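Local coordinates for protein beta-N-acetylglucosaminidase (PDB 3WO8) that probably hydrolyses terminal non-reducing N-acetyl-D-hexosamine residues from N-acetyl-beta-D-hexosaminides, as a member of glycoside hydrolase family 3, at residues C22-F27 and G287-L292; V253-M258 and N282-G287; V358-P363 and E392-Y397; D372-D377 and R458-I463. All blocks are in the same frame, centred on the assembly; numbering follows the deposited sequence.

Contact 1: residues C22-F27 and G287-L292; sequences CGFNDF and GDYRNL
Gly23 O receives the backbone amide of Tyr289, N to O 3.1 Å, in the carbonyl plane and with an N-H...O angle of 159°. The bond ties the end of strand 20-24 to the loop that follows strand 283-286. Glycine suits position 23 because Gly287 O stands 3.3 Å from Gly23 CA in a CA-H...O contact, and a beta carbon would run into that oxygen. Strands 20-24 and 283-286 are the first and last of the TIM barrel, so this loop packs across the seam where the barrel closes. Tyr289 does most of the packing. The backbone sets its CB over one face of the Phe24 ring, 3.9 Å from the centroid, a CH-pi contact. With CG between the backbone N and the carbonyl carbon (chi1 79°), the tyrosine ring turns nearly parallel to that of Phe24, their planes at 20°, but slid so far apart that they barely overlap. Arg290 CG lies over the rim of the tyrosine's opposite face, while Phe59 meets Phe24 edge-to-face. One residue before Gly23 on the strand, the small Cys22 fits against the backbone end of Tyr289, CB to CB 3.7 Å, and its SG touches Leu292 CD1 at 3.7 Å, where helix 292-304 begins.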
loop_
_atom_site.group_PDB
_atom_site.type_symbol
_atom_site.label_atom_id
_atom_site.label_comp_id
_atom_site.label_asym_id
_atom_site.label_seq_id
_atom_site.Cartn_x
_atom_site.Cartn_y
_atom_site.Cartn_z
ATOM N N CYS B 22 15.043 -1.955 18.912
ATOM C CA CYS B 22 15.561 -3.154 18.249
ATOM C C CYS B 22 14.914 -3.341 16.902
ATOM O O CYS B 22 13.718 -3.149 16.760
ATOM C CB CYS B 22 15.310 -4.398 19.111
ATOM S SG CYS B 22 16.180 -4.359 20.705
ATOM N N GLY B 23 15.737 -3.687 15.918
ATOM C CA GLY B 23 15.296 -3.948 14.548
ATOM C C GLY B 23 14.946 -5.408 14.384
ATOM O O GLY B 23 15.681 -6.272 14.843
ATOM N N PHE B 24 13.819 -5.668 13.725
ATOM C CA PHE B 24 13.366 -7.024 13.399
ATOM C C PHE B 24 13.091 -7.210 11.915
ATOM O O PHE B 24 12.290 -6.495 11.307
ATOM C CB PHE B 24 12.102 -7.395 14.173
ATOM C CG PHE B 24 12.222 -7.187 15.640
ATOM C CD1 PHE B 24 12.256 -5.921 16.157
ATOM C CD2 PHE B 24 12.294 -8.272 16.502
ATOM C CE1 PHE B 24 12.367 -5.729 17.518
ATOM C CE2 PHE B 24 12.417 -8.091 17.869
ATOM C CZ PHE B 24 12.460 -6.813 18.375
ATOM N N ASN B 25 13.769 -8.196 11.352
ATOM C CA ASN B 25 13.603 -8.555 9.970
ATOM C C ASN B 25 12.792 -9.815 9.842
ATOM O O ASN B 25 12.623 -10.315 8.736
ATOM C CB ASN B 25 14.961 -8.739 9.284
ATOM C CG ASN B 25 14.856 -8.641 7.769
ATOM O OD1 ASN B 25 15.297 -9.519 7.006
ATOM N ND2 ASN B 25 14.266 -7.565 7.327
ATOM N N ASP B 26 12.285 -10.326 10.962
ATOM C CA ASP B 26 11.431 -11.510 10.928
ATOM C C ASP B 26 10.527 -11.523 12.166
ATOM O O ASP B 26 10.646 -10.693 13.082
ATOM C CB ASP B 26 12.246 -12.835 10.757
ATOM C CG ASP B 26 11.374 -14.047 10.237
ATOM O OD1 ASP B 26 10.473 -13.891 9.380
ATOM O OD2 ASP B 26 11.579 -15.184 10.691
ATOM N N PHE B 27 9.574 -12.448 12.162
ATOM C CA PHE B 27 8.697 -12.645 13.297
ATOM C C PHE B 27 8.449 -14.158 13.547
ATOM O O PHE B 27 7.997 -14.925 12.664
ATOM C CB PHE B 27 7.405 -11.848 13.112
ATOM C CG PHE B 27 6.457 -11.958 14.281
ATOM C CD1 PHE B 27 6.694 -11.266 15.451
ATOM C CD2 PHE B 27 5.353 -12.751 14.217
ATOM C CE1 PHE B 27 5.838 -11.384 16.533
ATOM C CE2 PHE B 27 4.493 -12.861 15.291
ATOM C CZ PHE B 27 4.742 -12.187 16.453
ATOM N N GLY B 287 20.159 -2.272 15.528
ATOM C CA GLY B 287 19.780 -2.762 14.215
ATOM C C GLY B 287 19.305 -4.211 14.211
ATOM O O GLY B 287 18.370 -4.558 13.481
ATOM N N ASP B 288 19.953 -5.049 15.030
ATOM C CA ASP B 288 19.711 -6.495 15.088
ATOM C C ASP B 288 19.304 -6.899 16.481
ATOM O O ASP B 288 20.142 -7.112 17.343
ATOM C CB ASP B 288 20.996 -7.227 14.711
ATOM C CG ASP B 288 20.827 -8.757 14.582
ATOM O OD1 ASP B 288 19.782 -9.332 15.014
ATOM O OD2 ASP B 288 21.782 -9.371 14.023
ATOM N N TYR B 289 18.014 -7.067 16.688
ATOM C CA TYR B 289 17.483 -7.414 17.987
ATOM C C TYR B 289 18.192 -8.526 18.699
ATOM O O TYR B 289 17.996 -8.704 19.902
ATOM C CB TYR B 289 16.038 -7.849 17.847
ATOM C CG TYR B 289 15.868 -9.270 17.351
ATOM C CD1 TYR B 289 16.083 -9.599 16.002
ATOM C CD2 TYR B 289 15.473 -10.294 18.227
ATOM C CE1 TYR B 289 15.897 -10.892 15.541
ATOM C CE2 TYR B 289 15.291 -11.594 17.775
ATOM C CZ TYR B 289 15.504 -11.894 16.433
ATOM O OH TYR B 289 15.330 -13.187 15.984
ATOM N N ARG B 290 18.948 -9.331 17.957
ATOM C CA ARG B 290 19.687 -10.469 18.548
ATOM C C ARG B 290 20.824 -10.042 19.477
ATOM O O ARG B 290 21.103 -10.733 20.460
ATOM C CB ARG B 290 20.174 -11.425 17.458
ATOM C CG ARG B 290 19.025 -12.201 16.832
ATOM C CD ARG B 290 19.498 -13.327 15.946
ATOM N NE ARG B 290 20.546 -12.865 15.040
ATOM C CZ ARG B 290 20.416 -12.672 13.728
ATOM N NH1 ARG B 290 21.467 -12.247 13.032
ATOM N NH2 ARG B 290 19.264 -12.909 13.103
ATOM N N ASN B 291 21.420 -8.877 19.201
ATOM C CA ASN B 291 22.405 -8.281 20.103
ATOM C C ASN B 291 21.823 -7.754 21.433
ATOM O O ASN B 291 22.507 -7.062 22.198
ATOM C CB ASN B 291 23.135 -7.147 19.382
ATOM C CG ASN B 291 23.988 -7.646 18.222
ATOM O OD1 ASN B 291 24.753 -8.594 18.360
ATOM N ND2 ASN B 291 23.873 -7.005 17.083
ATOM N N LEU B 292 20.565 -8.059 21.722
ATOM C CA LEU B 292 19.928 -7.428 22.867
ATOM C C LEU B 292 20.431 -8.032 24.132
ATOM O O LEU B 292 20.916 -7.301 24.989
ATOM C CB LEU B 292 18.397 -7.497 22.820
ATOM C CG LEU B 292 17.684 -6.663 23.896
ATOM C CD1 LEU B 292 18.010 -5.177 23.789
ATOM C CD2 LEU B 292 16.180 -6.858 23.834
#

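Contact 2: residues V253-M258 and N282-G287; sequences VISDAM and NMILLG
Asn282 meets Val253 with its CB and OD1. Its CB lies 3.3 Å from Val253 O; with CG anti to its own carbonyl carbon (chi1 -56°), the amide turns to the start of the neighbouring strand, and OD1 takes Val253 N at 2.9 Å on a lone pair. Arg244 also donates to OD1, and ND2 goes on to Ser316 OG, so both ends of this buried amide are satisfied, which a hydrophobic residue could not offer its neighbours. Val253 O is itself gripped twice, by Asn282 N and by Met283 N at 2.8 Å. Ile254 pairs with Met283, their side chains on the same face of the sheet. Ser255 serves the corner that the chain turns at Asp256: its OG accepts Leu285 N at 2.6 Å and donates to Asp256 O at 2.7 Å, standing in for a main-chain acceptor. Beyond the corner the chain is tied again, Met258 N donating to Leu285 O at 2.9 Å. Leu285 CB rests 3.1 Å from Ser255 O, and its CD2 is 4.1 Å from Ala257 CB, a methyl small enough to lie close to Gly287. Parallel pairing of consecutive strands, with helices in the connection between them, is the beta-alpha-beta repeat of the TIM barrel.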
loop_
_atom_site.group_PDB
_atom_site.type_symbol
_atom_site.label_atom_id
_atom_site.label_comp_id
_atom_site.label_asym_id
_atom_site.label_seq_id
_atom_site.Cartn_x
_atom_site.Cartn_y
_atom_site.Cartn_z
ATOM N N VAL B 253 16.420 11.145 22.602
ATOM C CA VAL B 253 17.615 11.028 21.819
ATOM C C VAL B 253 17.869 9.546 21.623
ATOM O O VAL B 253 17.928 8.733 22.597
ATOM C CB VAL B 253 18.814 11.699 22.481
ATOM C CG1 VAL B 253 20.090 11.269 21.770
ATOM C CG2 VAL B 253 18.657 13.214 22.404
ATOM N N ILE B 254 18.007 9.193 20.352
ATOM C CA ILE B 254 18.152 7.810 20.008
ATOM C C ILE B 254 19.444 7.677 19.260
ATOM O O ILE B 254 19.838 8.573 18.505
ATOM C CB ILE B 254 16.959 7.278 19.192
ATOM C CG1 ILE B 254 17.037 5.754 19.132
ATOM C CG2 ILE B 254 16.923 7.888 17.780
ATOM C CD1 ILE B 254 15.922 5.099 18.346
ATOM N N SER B 255 20.117 6.561 19.507
ATOM C CA SER B 255 21.356 6.245 18.794
ATOM C C SER B 255 21.075 5.798 17.356
ATOM O O SER B 255 20.021 5.224 17.085
ATOM C CB SER B 255 22.102 5.135 19.533
ATOM O OG SER B 255 21.569 3.855 19.229
ATOM N N ASP B 256 22.003 6.061 16.437
ATOM C CA ASP B 256 21.996 5.343 15.177
ATOM C C ASP B 256 22.354 3.908 15.597
ATOM O O ASP B 256 22.612 3.669 16.795
ATOM C CB ASP B 256 22.938 5.952 14.157
ATOM C CG ASP B 256 22.571 5.554 12.730
ATOM O OD1 ASP B 256 21.915 4.518 12.578
ATOM O OD2 ASP B 256 22.901 6.249 11.753
ATOM N N ALA B 257 22.273 2.943 14.688
ATOM C CA ALA B 257 22.400 1.531 15.090
ATOM C C ALA B 257 23.814 1.223 15.562
ATOM O O ALA B 257 24.782 1.505 14.854
ATOM C CB ALA B 257 22.034 0.622 13.936
ATOM N N MET B 258 23.942 0.623 16.740
ATOM C CA MET B 258 25.269 0.510 17.360
ATOM C C MET B 258 26.144 -0.553 16.705
ATOM O O MET B 258 27.342 -0.435 16.727
ATOM C CB MET B 258 25.195 0.309 18.873
ATOM C CG MET B 258 24.383 1.369 19.620
ATOM S SD MET B 258 25.102 3.001 19.998
ATOM C CE MET B 258 25.643 3.400 18.370
ATOM N N ASN B 282 19.251 8.567 25.131
ATOM C CA ASN B 282 18.223 7.858 25.840
ATOM C C ASN B 282 18.038 6.455 25.342
ATOM O O ASN B 282 18.096 5.516 26.132
ATOM C CB ASN B 282 16.896 8.603 25.723
ATOM C CG ASN B 282 16.983 10.032 26.217
ATOM O OD1 ASN B 282 16.741 10.972 25.468
ATOM N ND2 ASN B 282 17.317 10.194 27.475
ATOM N N MET B 283 17.776 6.288 24.044
ATOM C CA MET B 283 17.545 4.929 23.535
ATOM C C MET B 283 18.687 4.470 22.671
ATOM O O MET B 283 19.190 5.199 21.813
ATOM C CB MET B 283 16.205 4.778 22.791
ATOM C CG MET B 283 14.983 4.913 23.688
ATOM S SD MET B 283 13.464 4.897 22.728
ATOM C CE MET B 283 13.076 3.127 22.922
ATOM N N ILE B 284 19.093 3.246 22.953
ATOM C CA ILE B 284 20.139 2.559 22.199
ATOM C C ILE B 284 19.445 1.742 21.116
ATOM O O ILE B 284 18.545 0.935 21.398
ATOM C CB ILE B 284 20.939 1.582 23.093
ATOM C CG1 ILE B 284 21.693 2.331 24.202
ATOM C CG2 ILE B 284 21.939 0.816 22.272
ATOM C CD1 ILE B 284 21.908 1.460 25.419
ATOM N N LEU B 285 19.873 1.966 19.894
ATOM C CA LEU B 285 19.304 1.293 18.767
ATOM C C LEU B 285 20.213 0.132 18.389
ATOM O O LEU B 285 21.385 0.310 17.985
ATOM C CB LEU B 285 19.165 2.252 17.575
ATOM C CG LEU B 285 18.688 1.603 16.284
ATOM C CD1 LEU B 285 17.380 0.856 16.511
ATOM C CD2 LEU B 285 18.604 2.612 15.143
ATOM N N LEU B 286 19.638 -1.058 18.512
ATOM C CA LEU B 286 20.208 -2.260 17.979
ATOM C C LEU B 286 19.501 -2.620 16.632
ATOM O O LEU B 286 18.392 -3.186 16.596
ATOM C CB LEU B 286 20.105 -3.371 19.025
ATOM C CG LEU B 286 20.682 -3.065 20.422
ATOM C CD1 LEU B 286 20.605 -4.290 21.349
ATOM C CD2 LEU B 286 22.110 -2.528 20.360
ATOM N N GLY B 287 20.159 -2.272 15.528
ATOM C CA GLY B 287 19.780 -2.762 14.215
ATOM C C GLY B 287 19.305 -4.211 14.211
ATOM O O GLY B 287 18.370 -4.558 13.481
#

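Contact 3: residues V358-P363 and E392-Y397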
loop_
_atom_site.group_PDB
_atom_site.type_symbol
_atom_site.label_atom_id
_atom_site.label_comp_id
_atom_site.label_asym_id
_atom_site.label_seq_id
_atom_site.Cartn_x
_atom_site.Cartn_y
_atom_site.Cartn_z
ATOM N N VAL B 358 5.547 -32.201 6.245
ATOM C CA VAL B 358 4.201 -32.219 5.725
ATOM C C VAL B 358 4.282 -32.311 4.245
ATOM O O VAL B 358 5.166 -31.749 3.649
ATOM C CB VAL B 358 3.443 -30.940 5.998
ATOM C CG1 VAL B 358 2.695 -31.089 7.273
ATOM C CG2 VAL B 358 4.383 -29.744 6.048
ATOM N N THR B 359 3.324 -32.974 3.648
ATOM C CA THR B 359 3.171 -32.796 2.239
ATOM C C THR B 359 1.911 -31.951 2.015
ATOM O O THR B 359 0.912 -32.125 2.681
ATOM C CB THR B 359 3.271 -34.129 1.436
ATOM O OG1 THR B 359 2.021 -34.519 0.903
ATOM C CG2 THR B 359 3.872 -35.240 2.264
ATOM N N LEU B 360 2.007 -30.992 1.107
ATOM C CA LEU B 360 0.962 -30.011 0.887
ATOM C C LEU B 360 0.307 -30.268 -0.437
ATOM O O LEU B 360 0.994 -30.350 -1.458
ATOM C CB LEU B 360 1.567 -28.622 0.845
ATOM C CG LEU B 360 2.490 -28.261 1.997
ATOM C CD1 LEU B 360 2.978 -26.821 1.849
ATOM C CD2 LEU B 360 1.724 -28.395 3.270
ATOM N N LEU B 361 -1.007 -30.415 -0.434
ATOM C CA LEU B 361 -1.709 -30.490 -1.696
ATOM C C LEU B 361 -2.317 -29.142 -1.896
ATOM O O LEU B 361 -3.119 -28.716 -1.093
ATOM C CB LEU B 361 -2.774 -31.554 -1.653
ATOM C CG LEU B 361 -2.084 -32.903 -1.586
ATOM C CD1 LEU B 361 -2.952 -33.896 -0.859
ATOM C CD2 LEU B 361 -1.755 -33.367 -2.979
ATOM N N VAL B 362 -1.885 -28.446 -2.934
ATOM C CA VAL B 362 -2.238 -27.066 -3.100
ATOM C C VAL B 362 -2.821 -26.916 -4.479
ATOM O O VAL B 362 -2.177 -27.268 -5.446
ATOM C CB VAL B 362 -1.003 -26.179 -2.978
ATOM C CG1 VAL B 362 -1.319 -24.745 -3.409
ATOM C CG2 VAL B 362 -0.467 -26.227 -1.566
ATOM N N PRO B 363 -4.026 -26.364 -4.584
ATOM C CA PRO B 363 -4.624 -26.214 -5.907
ATOM C C PRO B 363 -3.866 -25.262 -6.815
ATOM O O PRO B 363 -3.297 -24.285 -6.363
ATOM C CB PRO B 363 -6.015 -25.649 -5.621
ATOM C CG PRO B 363 -6.160 -25.572 -4.151
ATOM C CD PRO B 363 -4.811 -25.717 -3.533
ATOM N N GLU B 392 8.993 -30.106 3.539
ATOM C CA GLU B 392 7.697 -30.082 2.920
ATOM C C GLU B 392 7.756 -30.498 1.455
ATOM O O GLU B 392 8.576 -30.009 0.690
ATOM C CB GLU B 392 6.988 -28.732 3.128
ATOM C CG GLU B 392 7.664 -27.484 2.612
ATOM C CD GLU B 392 6.742 -26.249 2.569
ATOM O OE1 GLU B 392 6.180 -25.985 1.483
ATOM O OE2 GLU B 392 6.579 -25.528 3.585
ATOM N N ASN B 393 6.931 -31.491 1.113
ATOM C CA ASN B 393 6.722 -31.909 -0.266
ATOM C C ASN B 393 5.488 -31.177 -0.791
ATOM O O ASN B 393 4.405 -31.385 -0.324
ATOM C CB ASN B 393 6.554 -33.443 -0.396
ATOM C CG ASN B 393 6.217 -33.894 -1.845
ATOM O OD1 ASN B 393 6.530 -33.203 -2.835
ATOM N ND2 ASN B 393 5.590 -35.066 -1.970
ATOM N N VAL B 394 5.680 -30.323 -1.776
ATOM C CA VAL B 394 4.590 -29.570 -2.375
ATOM C C VAL B 394 4.106 -30.213 -3.668
ATOM O O VAL B 394 4.902 -30.378 -4.604
ATOM C CB VAL B 394 5.073 -28.172 -2.725
ATOM C CG1 VAL B 394 3.953 -27.363 -3.331
ATOM C CG2 VAL B 394 5.625 -27.483 -1.484
ATOM N N VAL B 395 2.814 -30.534 -3.747
ATOM C CA VAL B 395 2.260 -30.946 -5.019
ATOM C C VAL B 395 1.043 -30.132 -5.351
ATOM O O VAL B 395 0.181 -29.926 -4.518
ATOM C CB VAL B 395 1.999 -32.473 -5.153
ATOM C CG1 VAL B 395 1.884 -33.156 -3.818
ATOM C CG2 VAL B 395 0.773 -32.764 -5.994
ATOM N N ARG B 396 0.980 -29.711 -6.607
ATOM C CA ARG B 396 -0.047 -28.859 -7.100
ATOM C C ARG B 396 -1.049 -29.660 -7.894
ATOM O O ARG B 396 -0.676 -30.306 -8.856
ATOM C CB ARG B 396 0.593 -27.816 -8.018
ATOM C CG ARG B 396 1.618 -26.881 -7.363
ATOM C CD ARG B 396 1.130 -26.201 -6.079
ATOM N NE ARG B 396 0.075 -25.217 -6.331
ATOM C CZ ARG B 396 0.301 -23.926 -6.598
ATOM N NH1 ARG B 396 1.532 -23.443 -6.652
ATOM N NH2 ARG B 396 -0.707 -23.098 -6.798
ATOM N N TYR B 397 -2.327 -29.603 -7.533
ATOM C CA TYR B 397 -3.360 -30.355 -8.284
ATOM C C TYR B 397 -4.386 -29.441 -8.879
ATOM O O TYR B 397 -4.513 -28.309 -8.442
ATOM C CB TYR B 397 -4.064 -31.346 -7.405
ATOM C CG TYR B 397 -4.917 -30.720 -6.344
ATOM C CD1 TYR B 397 -4.380 -30.347 -5.133
ATOM C CD2 TYR B 397 -6.280 -30.545 -6.535
ATOM C CE1 TYR B 397 -5.163 -29.781 -4.144
ATOM C CE2 TYR B 397 -7.072 -29.997 -5.555
ATOM C CZ TYR B 397 -6.500 -29.613 -4.370
ATOM O OH TYR B 397 -7.289 -29.091 -3.409
#
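Bends at chi2 (-51°) and chi3 (-69°) curl Arg396 back across Val362, and Tyr397, with CG between its backbone N and carbonyl carbon (chi1 68°), lays its ring beside Pro363. Both residues lie on an edge strand, within this chain, of the C-terminal domain's mixed sheet, in a parallel beta-alpha-beta unit made of strand 357-363, helix 374-385 and strand 391-397. Val362 O is gripped from opposite faces of its plane: Arg396 NE donates at 3.2 Å and Tyr397 N at 3.1 Å. The guanidinium reaches one residue further, NH2 donating to Pro363 O at 2.9 Å with that oxygen in the guanidinium plane, while Val362 CG1 rests over one face of the group. NH2 also forms a salt bridge with Asp379 of the covering helix, which suits a long side chain with several donors. Were this arginine an alanine, Asp379 would probably lose this charged mate, Pro363 O its side-chain donor, and the branch of Val362 its cover. The face carrying Val358, Leu360 and Glu392 turns to helix 374-385, chiefly to Val385. On the other face Tyr397 receives Pro363 CA over its ring, 4.1 Å from the centroid, and its hydroxyl bonds to Phe414 O. Beta-branched Val395 suits an extended strand, and Leu361 adds apolar bulk beside it, CD2 to Val395 CG1 3.7 Å. Between them the main chain keeps regular parallel register, and Val395 N points nearly straight at Leu360 O, 2.9 Å away.

Contact 4: residues D372-D377 and R458-I463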
loop_
_atom_site.group_PDB
_atom_site.type_symbol
_atom_site.label_atom_id
_atom_site.label_comp_id
_atom_site.label_asym_id
_atom_site.label_seq_id
_atom_site.Cartn_x
_atom_site.Cartn_y
_atom_site.Cartn_z
ATOM N N ASP B 372 -8.543 -10.665 -8.869
ATOM C CA ASP B 372 -8.712 -11.853 -8.055
ATOM C C ASP B 372 -7.393 -12.386 -7.488
ATOM O O ASP B 372 -6.485 -12.766 -8.220
ATOM C CB ASP B 372 -9.392 -12.920 -8.884
ATOM C CG ASP B 372 -9.694 -14.168 -8.089
ATOM O OD1 ASP B 372 -9.014 -14.439 -7.080
ATOM O OD2 ASP B 372 -10.609 -14.905 -8.499
ATOM N N THR B 373 -7.319 -12.451 -6.169
ATOM C CA THR B 373 -6.073 -12.789 -5.498
ATOM C C THR B 373 -5.974 -14.247 -5.026
ATOM O O THR B 373 -4.946 -14.622 -4.480
ATOM C CB THR B 373 -5.819 -11.828 -4.320
ATOM O OG1 THR B 373 -6.870 -11.913 -3.340
ATOM C CG2 THR B 373 -5.739 -10.400 -4.853
ATOM N N THR B 374 -7.008 -15.064 -5.260
ATOM C CA THR B 374 -7.016 -16.484 -4.800
ATOM C C THR B 374 -5.812 -17.268 -5.346
ATOM O O THR B 374 -5.063 -17.895 -4.596
ATOM C CB THR B 374 -8.332 -17.212 -5.112
ATOM O OG1 THR B 374 -8.653 -17.036 -6.453
ATOM C CG2 THR B 374 -9.509 -16.608 -4.357
ATOM N N GLY B 375 -5.565 -17.166 -6.640
ATOM C CA GLY B 375 -4.407 -17.822 -7.247
ATOM C C GLY B 375 -3.068 -17.453 -6.653
ATOM O O GLY B 375 -2.252 -18.319 -6.328
ATOM N N GLY B 376 -2.805 -16.170 -6.494
ATOM C CA GLY B 376 -1.530 -15.755 -5.897
ATOM C C GLY B 376 -1.432 -16.265 -4.459
ATOM O O GLY B 376 -0.335 -16.528 -3.916
ATOM N N ASP B 377 -2.617 -16.403 -3.864
ATOM C CA ASP B 377 -2.786 -16.882 -2.519
ATOM C C ASP B 377 -2.388 -18.341 -2.388
ATOM O O ASP B 377 -1.660 -18.739 -1.483
ATOM C CB ASP B 377 -4.245 -16.680 -2.095
ATOM C CG ASP B 377 -4.578 -15.227 -1.649
ATOM O OD1 ASP B 377 -3.700 -14.314 -1.625
ATOM O OD2 ASP B 377 -5.774 -15.031 -1.294
ATOM N N ARG B 458 -12.225 -18.788 6.456
ATOM C CA ARG B 458 -13.215 -18.322 5.449
ATOM C C ARG B 458 -12.573 -17.392 4.443
ATOM O O ARG B 458 -13.113 -16.361 4.110
ATOM C CB ARG B 458 -14.443 -17.742 6.141
ATOM C CG ARG B 458 -15.420 -18.813 6.582
ATOM C CD ARG B 458 -16.221 -18.364 7.796
ATOM N NE ARG B 458 -17.262 -19.352 8.057
ATOM C CZ ARG B 458 -17.268 -20.241 9.049
ATOM N NH1 ARG B 458 -16.308 -20.277 9.968
ATOM N NH2 ARG B 458 -18.265 -21.103 9.113
ATOM N N SER B 459 -11.421 -17.837 3.967
ATOM C CA SER B 459 -10.438 -17.019 3.317
ATOM C C SER B 459 -9.383 -17.929 2.702
ATOM O O SER B 459 -9.043 -18.966 3.255
ATOM C CB SER B 459 -9.736 -16.076 4.301
ATOM O OG SER B 459 -9.693 -14.765 3.812
ATOM N N THR B 460 -8.908 -17.521 1.529
ATOM C CA THR B 460 -7.687 -18.011 0.956
ATOM C C THR B 460 -6.498 -17.165 1.381
ATOM O O THR B 460 -5.374 -17.520 1.078
ATOM C CB THR B 460 -7.763 -17.926 -0.557
ATOM O OG1 THR B 460 -8.019 -16.574 -0.930
ATOM C CG2 THR B 460 -8.897 -18.841 -1.079
ATOM N N LYS B 461 -6.740 -16.079 2.115
ATOM C CA LYS B 461 -5.679 -15.167 2.458
ATOM C C LYS B 461 -4.577 -15.773 3.334
ATOM O O LYS B 461 -4.810 -16.613 4.194
ATOM C CB LYS B 461 -6.198 -13.841 3.072
ATOM C CG LYS B 461 -7.264 -13.062 2.281
ATOM C CD LYS B 461 -7.016 -12.849 0.797
ATOM C CE LYS B 461 -6.497 -11.458 0.490
ATOM N NZ LYS B 461 -6.285 -11.423 -0.978
ATOM N N PRO B 462 -3.344 -15.364 3.067
ATOM C CA PRO B 462 -2.291 -15.891 3.854
ATOM C C PRO B 462 -2.571 -15.849 5.335
ATOM O O PRO B 462 -2.384 -16.860 6.014
ATOM C CB PRO B 462 -1.126 -14.993 3.475
ATOM C CG PRO B 462 -1.330 -14.883 2.001
ATOM C CD PRO B 462 -2.830 -14.735 1.839
ATOM N N ILE B 463 -3.029 -14.707 5.831
ATOM C CA ILE B 463 -3.167 -14.509 7.278
ATOM C C ILE B 463 -4.059 -15.583 7.907
ATOM O O ILE B 463 -3.797 -16.097 8.989
ATOM C CB ILE B 463 -3.650 -13.090 7.627
ATOM C CG1 ILE B 463 -3.589 -12.831 9.136
ATOM C CG2 ILE B 463 -5.067 -12.901 7.157
ATOM C CD1 ILE B 463 -2.357 -13.360 9.839
HETATM O O HOH W 1 -2.936 -11.328 -1.032
HETATM O O HOH W 2 -2.547 -17.996 1.538
#
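The carboxylate of Asp377 is sandwiched between Pro462 and its own helix. Over one face stands Pro462 CD, 3.6 Å from OD1; on the opposite face is Thr373 O, the carbonyl that takes Asp377 N in the first turn of helix 374-385. On its anti lone pair, away from OD1, OD2 receives Thr460 OG1 at 2.7 Å, and OD1 accepts from a water at 3.1 Å. Lys461, bent at chi2 and chi3, crosses the carboxylate obliquely, its CD 3.3 Å from OD2, and NZ completes a long salt bridge of 3.7 Å to the same oxygen. With a leucine here, Thr460 OG1 would probably lose its acceptor and Lys461 this counter-charge. A second water joins the main chains, donating to Asp377 O and Thr460 O. Short polar residues suit the helix start: Asp372 OD1 caps it, accepting both Thr374 N at 2.8 Å and Thr374 OG1 at 2.7 Å. Lys461 holds the N-cap position of helix 462-471, and proline fits the next residue, where no amide hydrogen is required. The second subunit supplies further partners: Gly78 O for Lys461 NZ, and Gln79 for Asp372 and Thr373. Two helix N-termini of the C-terminal domain meet here at the dimer interface, in keeping with the unusual dimer architecture of this enzyme, which is associated with its active site.

How the contacts relate
Contacts 1 and 2 belong to one barrel: they share Gly287, both involve strand 283-286, and Gly23 N probably bonds to Leu286 O between them. Both are buried, contact 2 by strand pairing and contact 1 by a loop packed with aromatic rings. Contacts 3 and 4 lie in the C-terminal domain, their centres about 16 Å apart, and helix 374-385 links them, covering one face of 358-363 and 392-397 and starting within 372-377. Contact 3, at a sheet edge, is partly exposed and combines backbone ladder with arginine bonds; contact 4, though buried, is polar, charged and water-bridged, with the second subunit adding further partners. Contacts 2 and 3 are about 44 Å apart, centre to centre.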